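Protein-glutamine gamma-glutamyltransferase (PDB 1G0D) probably cross-links or aminates proteins in a calcium-dependent manner, joining peptide-bound glutamine to lysine side chains or other primary amines. Local coordinates at residues 29-34 with 183-188; 105-110 with 127-132. One frame throughout, in Å; residues are numbered along the deposited sequence.

Contact 1: residues 29-34 with 183-188; sequences RERLIV and YVMDIC
The flat guanidinium of Arg31 meets Met185 over one face and the carboxylate of Asp186 at its edge. On the face, the methyl CE of Met185 sits off centre toward the rim, 3.6 Å from Arg31 NH2. At the edge, the carboxylate is nearly coplanar with the guanidinium, the planes 12° apart, and the pair forms a two-pronged salt bridge. Arg31 NH2 donates to the syn lone pair of Asp186 OD1 at 2.9 Å, while Arg31 NH1 points almost straight at Asp186 OD2, in a bond whose modelled length of 2.5 Å is shorter than expected and doubtful. Water 1, also in the guanidinium plane, accepts from Arg31 NH1 and from the backbone N of Tyr183, the N-cap residue of helix 184-193. With NE paired to Asp28 as well, the guanidinium has little freedom to rotate. The arginine spans the gap because its chain is extended from CG to NE.

Next to this polar pair, Ile33 and Met185 reach toward each other tip to tip, with Ile33 CG2 3.7 Å from Met185 SD. With CG anti to the backbone N (chi1 173°), the Met185 chain reaches out to Ile33, and a bend at chi3 carries CE to the guanidinium. A bidentate arginine-aspartate pair backed by an apolar contact thus joins the loop before edge strand 33-35 of the N-terminal beta-sandwich to the first turn of helix 184-193 in the catalytic core, an interdomain salt bridge of the transglutaminase fold.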
ATOM      1  N   ARG A  29      14.582  22.091  -4.718  1.00 22.66           N
ATOM      2  CA  ARG A  29      14.678  23.256  -5.612  1.00 17.94           C
ATOM      3  C   ARG A  29      16.088  23.535  -6.054  1.00 17.34           C
ATOM      4  O   ARG A  29      16.317  24.119  -7.108  1.00 15.07           O
ATOM      5  CB  ARG A  29      14.224  24.497  -4.900  1.00 22.15           C
ATOM      6  CG  ARG A  29      12.785  24.689  -5.005  1.00 30.46           C
ATOM      7  CD  ARG A  29      12.303  25.460  -3.845  1.00 34.75           C
ATOM      8  NE  ARG A  29      11.134  24.792  -3.312  1.00 42.73           N
ATOM      9  CZ  ARG A  29      10.011  25.412  -2.985  1.00 42.86           C
ATOM     10  NH1 ARG A  29       8.982  24.711  -2.500  1.00 46.24           N
ATOM     11  NH2 ARG A  29       9.936  26.730  -3.137  1.00 40.14           N
ATOM     12  N   GLU A  30      17.037  23.131  -5.221  1.00 18.84           N
ATOM     13  CA  GLU A  30      18.440  23.350  -5.495  1.00 19.52           C
ATOM     14  C   GLU A  30      19.071  22.348  -6.442  1.00 20.70           C
ATOM     15  O   GLU A  30      20.206  22.555  -6.869  1.00 22.62           O
ATOM     16  CB  GLU A  30      19.222  23.406  -4.191  1.00 26.86           C
ATOM     17  CG  GLU A  30      18.581  24.289  -3.093  1.00 38.82           C
ATOM     18  CD  GLU A  30      18.180  25.703  -3.570  1.00 49.44           C
ATOM     19  OE1 GLU A  30      18.855  26.275  -4.475  1.00 51.63           O
ATOM     20  OE2 GLU A  30      17.179  26.245  -3.022  1.00 55.17           O
ATOM     21  N   ARG A  31      18.374  21.256  -6.768  1.00 19.19           N
ATOM     22  CA  ARG A  31      18.931  20.318  -7.742  1.00 17.92           C
ATOM     23  C   ARG A  31      17.904  20.016  -8.818  1.00 17.59           C
ATOM     24  O   ARG A  31      16.710  19.897  -8.526  1.00 21.74           O
ATOM     25  CB  ARG A  31      19.410  19.028  -7.091  1.00 17.84           C
ATOM     26  CG  ARG A  31      18.501  18.466  -6.064  1.00 19.44           C
ATOM     27  CD  ARG A  31      19.075  17.120  -5.587  1.00 18.25           C
ATOM     28  NE  ARG A  31      18.166  16.447  -4.658  1.00 13.79           N
ATOM     29  CZ  ARG A  31      18.196  15.150  -4.409  1.00 13.21           C
ATOM     30  NH1 ARG A  31      17.323  14.629  -3.554  1.00 15.19           N
ATOM     31  NH2 ARG A  31      19.107  14.383  -5.008  1.00  8.29           N
ATOM     32  N   LEU A  32      18.379  19.901 -10.059  1.00 13.72           N
ATOM     33  CA  LEU A  32      17.509  19.652 -11.196  1.00 12.13           C
ATOM     34  C   LEU A  32      16.908  18.260 -11.202  1.00 14.71           C
ATOM     35  O   LEU A  32      17.617  17.281 -11.366  1.00 17.06           O
ATOM     36  CB  LEU A  32      18.282  19.884 -12.502  1.00  9.20           C
ATOM     37  CG  LEU A  32      17.551  19.746 -13.846  1.00  6.39           C
ATOM     38  CD1 LEU A  32      16.462  20.798 -14.006  1.00  2.18           C
ATOM     39  CD2 LEU A  32      18.554  19.901 -14.962  1.00  6.73           C
ATOM     40  N   ILE A  33      15.595  18.179 -10.988  1.00 18.09           N
ATOM     41  CA  ILE A  33      14.853  16.920 -11.014  1.00 13.50           C
ATOM     42  C   ILE A  33      13.760  17.117 -12.081  1.00 14.85           C
ATOM     43  O   ILE A  33      12.808  17.873 -11.915  1.00 14.88           O
ATOM     44  CB  ILE A  33      14.230  16.622  -9.675  1.00  9.72           C
ATOM     45  CG1 ILE A  33      15.291  16.740  -8.586  1.00  7.41           C
ATOM     46  CG2 ILE A  33      13.598  15.258  -9.745  1.00  7.63           C
ATOM     47  CD1 ILE A  33      14.751  16.790  -7.197  1.00  2.61           C
ATOM     48  N   VAL A  34      13.912  16.377 -13.161  1.00 15.18           N
ATOM     49  CA  VAL A  34      13.089  16.489 -14.350  1.00 13.15           C
ATOM     50  C   VAL A  34      12.207  15.257 -14.665  1.00 11.26           C
ATOM     51  O   VAL A  34      12.487  14.192 -14.161  1.00 17.94           O
ATOM     52  CB  VAL A  34      14.151  16.811 -15.447  1.00 14.43           C
ATOM     53  CG1 VAL A  34      14.064  15.865 -16.646  1.00 17.26           C
ATOM     54  CG2 VAL A  34      14.113  18.297 -15.751  1.00 15.95           C
ATOM     55  N   TYR A 183      15.097  13.404   0.524  1.00 20.50           N
ATOM     56  CA  TYR A 183      15.853  12.228   0.113  1.00 20.68           C
ATOM     57  C   TYR A 183      15.108  10.947  -0.223  1.00 19.18           C
ATOM     58  O   TYR A 183      15.704   9.955  -0.645  1.00 18.86           O
ATOM     59  CB  TYR A 183      16.932  11.950   1.152  1.00 23.47           C
ATOM     60  CG  TYR A 183      17.663  13.203   1.557  1.00 31.53           C
ATOM     61  CD1 TYR A 183      17.698  13.611   2.882  1.00 36.50           C
ATOM     62  CD2 TYR A 183      18.269  14.015   0.604  1.00 36.57           C
ATOM     63  CE1 TYR A 183      18.308  14.795   3.250  1.00 41.23           C
ATOM     64  CE2 TYR A 183      18.882  15.202   0.956  1.00 39.27           C
ATOM     65  CZ  TYR A 183      18.896  15.586   2.282  1.00 44.33           C
ATOM     66  OH  TYR A 183      19.486  16.773   2.642  1.00 54.91           O
ATOM     67  N   VAL A 184      13.796  10.959  -0.077  1.00 19.90           N
ATOM     68  CA  VAL A 184      13.040   9.762  -0.393  1.00 18.84           C
ATOM     69  C   VAL A 184      13.202   9.402  -1.884  1.00 22.97           C
ATOM     70  O   VAL A 184      13.054   8.232  -2.271  1.00 26.67           O
ATOM     71  CB  VAL A 184      11.585   9.961  -0.044  1.00 13.38           C
ATOM     72  CG1 VAL A 184      10.747   8.922  -0.748  1.00 13.58           C
ATOM     73  CG2 VAL A 184      11.423   9.901   1.485  1.00 11.23           C
ATOM     74  N   MET A 185      13.505  10.396  -2.726  1.00 20.32           N
ATOM     75  CA  MET A 185      13.679  10.110  -4.134  1.00 18.53           C
ATOM     76  C   MET A 185      15.001   9.370  -4.313  1.00 18.34           C
ATOM     77  O   MET A 185      15.101   8.401  -5.062  1.00 19.80           O
ATOM     78  CB  MET A 185      13.707  11.405  -4.945  1.00 20.37           C
ATOM     79  CG  MET A 185      14.050  11.195  -6.415  1.00 18.95           C
ATOM     80  SD  MET A 185      14.542  12.670  -7.285  1.00 21.66           S
ATOM     81  CE  MET A 185      16.183  12.974  -6.529  1.00 20.36           C
ATOM     82  N   ASP A 186      16.023   9.826  -3.620  1.00 17.72           N
ATOM     83  CA  ASP A 186      17.324   9.203  -3.733  1.00 15.88           C
ATOM     84  C   ASP A 186      17.325   7.754  -3.279  1.00 17.21           C
ATOM     85  O   ASP A 186      18.038   6.918  -3.867  1.00 16.50           O
ATOM     86  CB  ASP A 186      18.304   9.990  -2.918  1.00 16.59           C
ATOM     87  CG  ASP A 186      18.372  11.401  -3.350  1.00 20.15           C
ATOM     88  OD1 ASP A 186      19.383  11.711  -3.995  1.00 24.23           O
ATOM     89  OD2 ASP A 186      17.434  12.187  -3.055  1.00 23.46           O
ATOM     90  N   ILE A 187      16.550   7.469  -2.228  1.00 15.38           N
ATOM     91  CA  ILE A 187      16.433   6.110  -1.700  1.00 14.36           C
ATOM     92  C   ILE A 187      15.625   5.237  -2.668  1.00 17.67           C
ATOM     93  O   ILE A 187      15.837   4.027  -2.760  1.00 24.03           O
ATOM     94  CB  ILE A 187      15.699   6.061  -0.350  1.00  9.41           C
ATOM     95  CG1 ILE A 187      16.466   6.828   0.728  1.00 11.00           C
ATOM     96  CG2 ILE A 187      15.586   4.639   0.084  1.00  9.31           C
ATOM     97  CD1 ILE A 187      15.629   7.266   1.912  1.00  2.00           C
ATOM     98  N   CYS A 188      14.675   5.838  -3.378  1.00 18.39           N
ATOM     99  CA  CYS A 188      13.887   5.076  -4.319  1.00 14.13           C
ATOM    100  C   CYS A 188      14.823   4.501  -5.372  1.00 13.91           C
ATOM    101  O   CYS A 188      14.722   3.319  -5.646  1.00 21.91           O
ATOM    102  CB  CYS A 188      12.808   5.944  -4.944  1.00 12.24           C
ATOM    103  SG  CYS A 188      11.441   6.252  -3.833  1.00 13.90           S
TER
HETATM  104  O   HOH W   1      15.517  15.740  -1.566  1.00 20.92           O

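Contact 2: residues 105-110 with 127-132; sequences IGHYRL and KISFHM
Strands 106-110 and 128-132 run antiparallel, their axes 4.4 Å apart at closest approach, and pair through alternating hydrogen-bonded and non-hydrogen-bonded positions from Gly106 with Met132 to Leu110 with Ile128. They are the two arms of a beta hairpin in the N-terminal beta-sandwich domain. Tyr108 and Phe130 form a hydrogen-bonded pair at its middle, with Tyr108 N donating to Phe130 O at 2.7 Å and Phe130 N donating back to Tyr108 O; at the far end of the ladder the bond from Ile128 N to Leu110 O is weak.

One face carries His107 and His131, whose rings form an offset stack with centroids 3.9 Å apart and planes at 12°. His107 CG stands anti to its own backbone N (chi1 -168°), which also brings NE2 to 2.7 Å from Ser129 OG. Farther along, Arg109 CG packs on Ser129 CB, and Arg109 CB on Lys127 CE.

On the other face, the Tyr108 and Phe130 rings are nearly parallel but slid apart, so the main contact is a CH-pi one: Tyr108 CB lies over the Phe130 ring, 3.7 Å from its centroid. Tyr108 CE1 reaches Met132 CB, while its hydroxyl bonds to Val104 O. Back on the histidine face, at the Arg109 end, water 2 accepts from both Arg109 NH2, at 3.0 Å, and Lys127 NZ.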
ATOM      1  N   ILE A 105      14.721   6.310 -16.615  1.00 21.24           N
ATOM      2  CA  ILE A 105      14.713   7.130 -15.406  1.00 21.02           C
ATOM      3  C   ILE A 105      16.046   6.900 -14.674  1.00 21.35           C
ATOM      4  O   ILE A 105      16.650   5.830 -14.777  1.00 25.25           O
ATOM      5  CB  ILE A 105      13.498   6.792 -14.483  1.00 16.31           C
ATOM      6  CG1 ILE A 105      13.584   5.377 -13.964  1.00 14.86           C
ATOM      7  CG2 ILE A 105      12.205   6.865 -15.274  1.00 13.32           C
ATOM      8  CD1 ILE A 105      12.686   5.186 -12.761  1.00 13.25           C
ATOM      9  N   GLY A 106      16.529   7.898 -13.957  1.00 19.34           N
ATOM     10  CA  GLY A 106      17.785   7.691 -13.277  1.00 17.99           C
ATOM     11  C   GLY A 106      18.516   8.972 -13.018  1.00 18.74           C
ATOM     12  O   GLY A 106      17.996  10.057 -13.294  1.00 19.37           O
ATOM     13  N   HIS A 107      19.721   8.852 -12.477  1.00 16.98           N
ATOM     14  CA  HIS A 107      20.538  10.019 -12.182  1.00 19.17           C
ATOM     15  C   HIS A 107      21.547  10.192 -13.286  1.00 19.07           C
ATOM     16  O   HIS A 107      22.511   9.453 -13.336  1.00 20.59           O
ATOM     17  CB  HIS A 107      21.269   9.818 -10.865  1.00 22.85           C
ATOM     18  CG  HIS A 107      21.911  11.060 -10.339  1.00 27.43           C
ATOM     19  ND1 HIS A 107      23.068  11.038  -9.595  1.00 27.93           N
ATOM     20  CD2 HIS A 107      21.571  12.361 -10.469  1.00 30.22           C
ATOM     21  CE1 HIS A 107      23.415  12.272  -9.294  1.00 31.06           C
ATOM     22  NE2 HIS A 107      22.523  13.094  -9.811  1.00 28.75           N
ATOM     23  N   TYR A 108      21.321  11.176 -14.151  1.00 18.43           N
ATOM     24  CA  TYR A 108      22.195  11.440 -15.281  1.00 16.94           C
ATOM     25  C   TYR A 108      23.264  12.442 -14.930  1.00 18.94           C
ATOM     26  O   TYR A 108      23.083  13.245 -14.026  1.00 21.00           O
ATOM     27  CB  TYR A 108      21.388  12.026 -16.436  1.00 16.04           C
ATOM     28  CG  TYR A 108      20.477  11.051 -17.133  1.00 13.62           C
ATOM     29  CD1 TYR A 108      19.211  10.760 -16.609  1.00 14.11           C
ATOM     30  CD2 TYR A 108      20.849  10.453 -18.332  1.00 10.51           C
ATOM     31  CE1 TYR A 108      18.323   9.899 -17.266  1.00 11.20           C
ATOM     32  CE2 TYR A 108      19.971   9.588 -19.000  1.00 13.86           C
ATOM     33  CZ  TYR A 108      18.700   9.323 -18.454  1.00 13.05           C
ATOM     34  OH  TYR A 108      17.790   8.509 -19.100  1.00 17.36           O
ATOM     35  N   ARG A 109      24.379  12.408 -15.648  1.00 21.16           N
ATOM     36  CA  ARG A 109      25.426  13.386 -15.416  1.00 26.83           C
ATOM     37  C   ARG A 109      25.656  13.928 -16.793  1.00 27.47           C
ATOM     38  O   ARG A 109      25.941  13.175 -17.707  1.00 28.34           O
ATOM     39  CB  ARG A 109      26.701  12.751 -14.855  1.00 34.82           C
ATOM     40  CG  ARG A 109      26.931  13.052 -13.324  1.00 48.44           C
ATOM     41  CD  ARG A 109      26.574  11.866 -12.356  1.00 55.16           C
ATOM     42  NE  ARG A 109      27.099  10.585 -12.855  1.00 64.43           N
ATOM     43  CZ  ARG A 109      26.468   9.406 -12.805  1.00 63.99           C
ATOM     44  NH1 ARG A 109      25.258   9.303 -12.258  1.00 63.03           N
ATOM     45  NH2 ARG A 109      27.023   8.337 -13.377  1.00 64.97           N
ATOM     46  N   LEU A 110      25.498  15.242 -16.940  1.00 28.98           N
ATOM     47  CA  LEU A 110      25.632  15.914 -18.233  1.00 27.15           C
ATOM     48  C   LEU A 110      26.966  16.542 -18.540  1.00 28.06           C
ATOM     49  O   LEU A 110      27.432  17.428 -17.820  1.00 27.31           O
ATOM     50  CB  LEU A 110      24.577  17.018 -18.379  1.00 27.42           C
ATOM     51  CG  LEU A 110      23.922  17.325 -19.741  1.00 26.77           C
ATOM     52  CD1 LEU A 110      24.013  18.788 -20.043  1.00 25.73           C
ATOM     53  CD2 LEU A 110      24.569  16.564 -20.826  1.00 26.63           C
ATOM     54  N   LYS A 127      30.542  18.634 -15.348  1.00 60.03           N
ATOM     55  CA  LYS A 127      29.454  17.679 -15.500  1.00 55.95           C
ATOM     56  C   LYS A 127      28.417  17.887 -14.383  1.00 50.41           C
ATOM     57  O   LYS A 127      28.698  17.631 -13.223  1.00 53.16           O
ATOM     58  CB  LYS A 127      30.020  16.244 -15.460  1.00 57.86           C
ATOM     59  CG  LYS A 127      29.404  15.242 -16.461  1.00 58.30           C
ATOM     60  CD  LYS A 127      30.369  14.080 -16.800  1.00 58.55           C
ATOM     61  CE  LYS A 127      30.069  12.814 -15.970  1.00 61.70           C
ATOM     62  NZ  LYS A 127      30.729  11.571 -16.503  1.00 56.81           N
ATOM     63  N   ILE A 128      27.232  18.381 -14.735  1.00 45.07           N
ATOM     64  CA  ILE A 128      26.169  18.574 -13.755  1.00 39.18           C
ATOM     65  C   ILE A 128      25.213  17.424 -13.860  1.00 36.11           C
ATOM     66  O   ILE A 128      24.977  16.889 -14.928  1.00 35.33           O
ATOM     67  CB  ILE A 128      25.383  19.849 -13.977  1.00 37.09           C
ATOM     68  CG1 ILE A 128      24.730  19.839 -15.345  1.00 28.12           C
ATOM     69  CG2 ILE A 128      26.308  21.027 -13.793  1.00 46.43           C
ATOM     70  CD1 ILE A 128      23.374  20.334 -15.297  1.00 23.65           C
ATOM     71  N   SER A 129      24.644  17.029 -12.743  1.00 35.49           N
ATOM     72  CA  SER A 129      23.750  15.899 -12.792  1.00 32.44           C
ATOM     73  C   SER A 129      22.309  16.285 -12.548  1.00 27.48           C
ATOM     74  O   SER A 129      22.004  17.382 -12.070  1.00 25.07           O
ATOM     75  CB  SER A 129      24.197  14.859 -11.775  1.00 34.31           C
ATOM     76  OG  SER A 129      23.846  15.305 -10.487  1.00 37.10           O
ATOM     77  N   PHE A 130      21.422  15.377 -12.909  1.00 21.60           N
ATOM     78  CA  PHE A 130      20.002  15.595 -12.722  1.00 19.72           C
ATOM     79  C   PHE A 130      19.312  14.223 -12.644  1.00 20.81           C
ATOM     80  O   PHE A 130      19.913  13.193 -12.996  1.00 22.76           O
ATOM     81  CB  PHE A 130      19.432  16.488 -13.861  1.00 11.71           C
ATOM     82  CG  PHE A 130      19.506  15.874 -15.251  1.00 12.40           C
ATOM     83  CD1 PHE A 130      18.521  14.974 -15.698  1.00  9.36           C
ATOM     84  CD2 PHE A 130      20.566  16.174 -16.101  1.00  9.15           C
ATOM     85  CE1 PHE A 130      18.598  14.386 -16.948  1.00  3.32           C
ATOM     86  CE2 PHE A 130      20.642  15.583 -17.353  1.00  7.86           C
ATOM     87  CZ  PHE A 130      19.658  14.688 -17.775  1.00  7.83           C
ATOM     88  N   HIS A 131      18.080  14.202 -12.154  1.00 18.66           N
ATOM     89  CA  HIS A 131      17.336  12.965 -12.044  1.00 17.17           C
ATOM     90  C   HIS A 131      16.158  12.967 -12.989  1.00 17.03           C
ATOM     91  O   HIS A 131      15.562  13.999 -13.244  1.00 17.94           O
ATOM     92  CB  HIS A 131      16.834  12.801 -10.635  1.00 19.36           C
ATOM     93  CG  HIS A 131      17.889  12.389  -9.667  1.00 20.06           C
ATOM     94  ND1 HIS A 131      18.619  13.298  -8.936  1.00 21.95           N
ATOM     95  CD2 HIS A 131      18.303  11.166  -9.270  1.00 17.51           C
ATOM     96  CE1 HIS A 131      19.437  12.652  -8.127  1.00 19.24           C
ATOM     97  NE2 HIS A 131      19.265  11.356  -8.310  1.00 19.26           N
ATOM     98  N   MET A 132      15.816  11.802 -13.500  1.00 15.80           N
ATOM     99  CA  MET A 132      14.710  11.691 -14.430  1.00 17.13           C
ATOM    100  C   MET A 132      13.660  10.700 -13.918  1.00 17.80           C
ATOM    101  O   MET A 132      13.984   9.557 -13.595  1.00 21.62           O
ATOM    102  CB  MET A 132      15.238  11.233 -15.781  1.00 16.73           C
ATOM    103  CG  MET A 132      14.153  10.986 -16.794  1.00 16.74           C
ATOM    104  SD  MET A 132      13.751  12.482 -17.718  1.00 19.60           S
ATOM    105  CE  MET A 132      15.208  12.670 -18.730  1.00 11.21           C
TER
HETATM  106  O   HOH W   2      29.620   8.993 -14.834  1.00 71.34           O

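In the fold
From the N terminus, the chain passes helix 15-21 and runs through the loop at 29-32 into short strand 33-35, together the first side of contact 1. It then builds most of the N-terminal beta domain, where 105-110 and 127-132 close the short hairpin loop of contact 2, before helix 184-193 completes contact 1. The hairpin is therefore nested inside the much longer loop, and the two do not cross. They meet at His131: its backbone pairs with Leu32 and Val34, setting strand 33-35 parallel to strand 121-133 at the sheet edge, and its ring packs against Met185 CE. Contact 2 zips neighbouring strands within this sheet, whereas contact 1 fastens its border to helix 184-193 of the catalytic core.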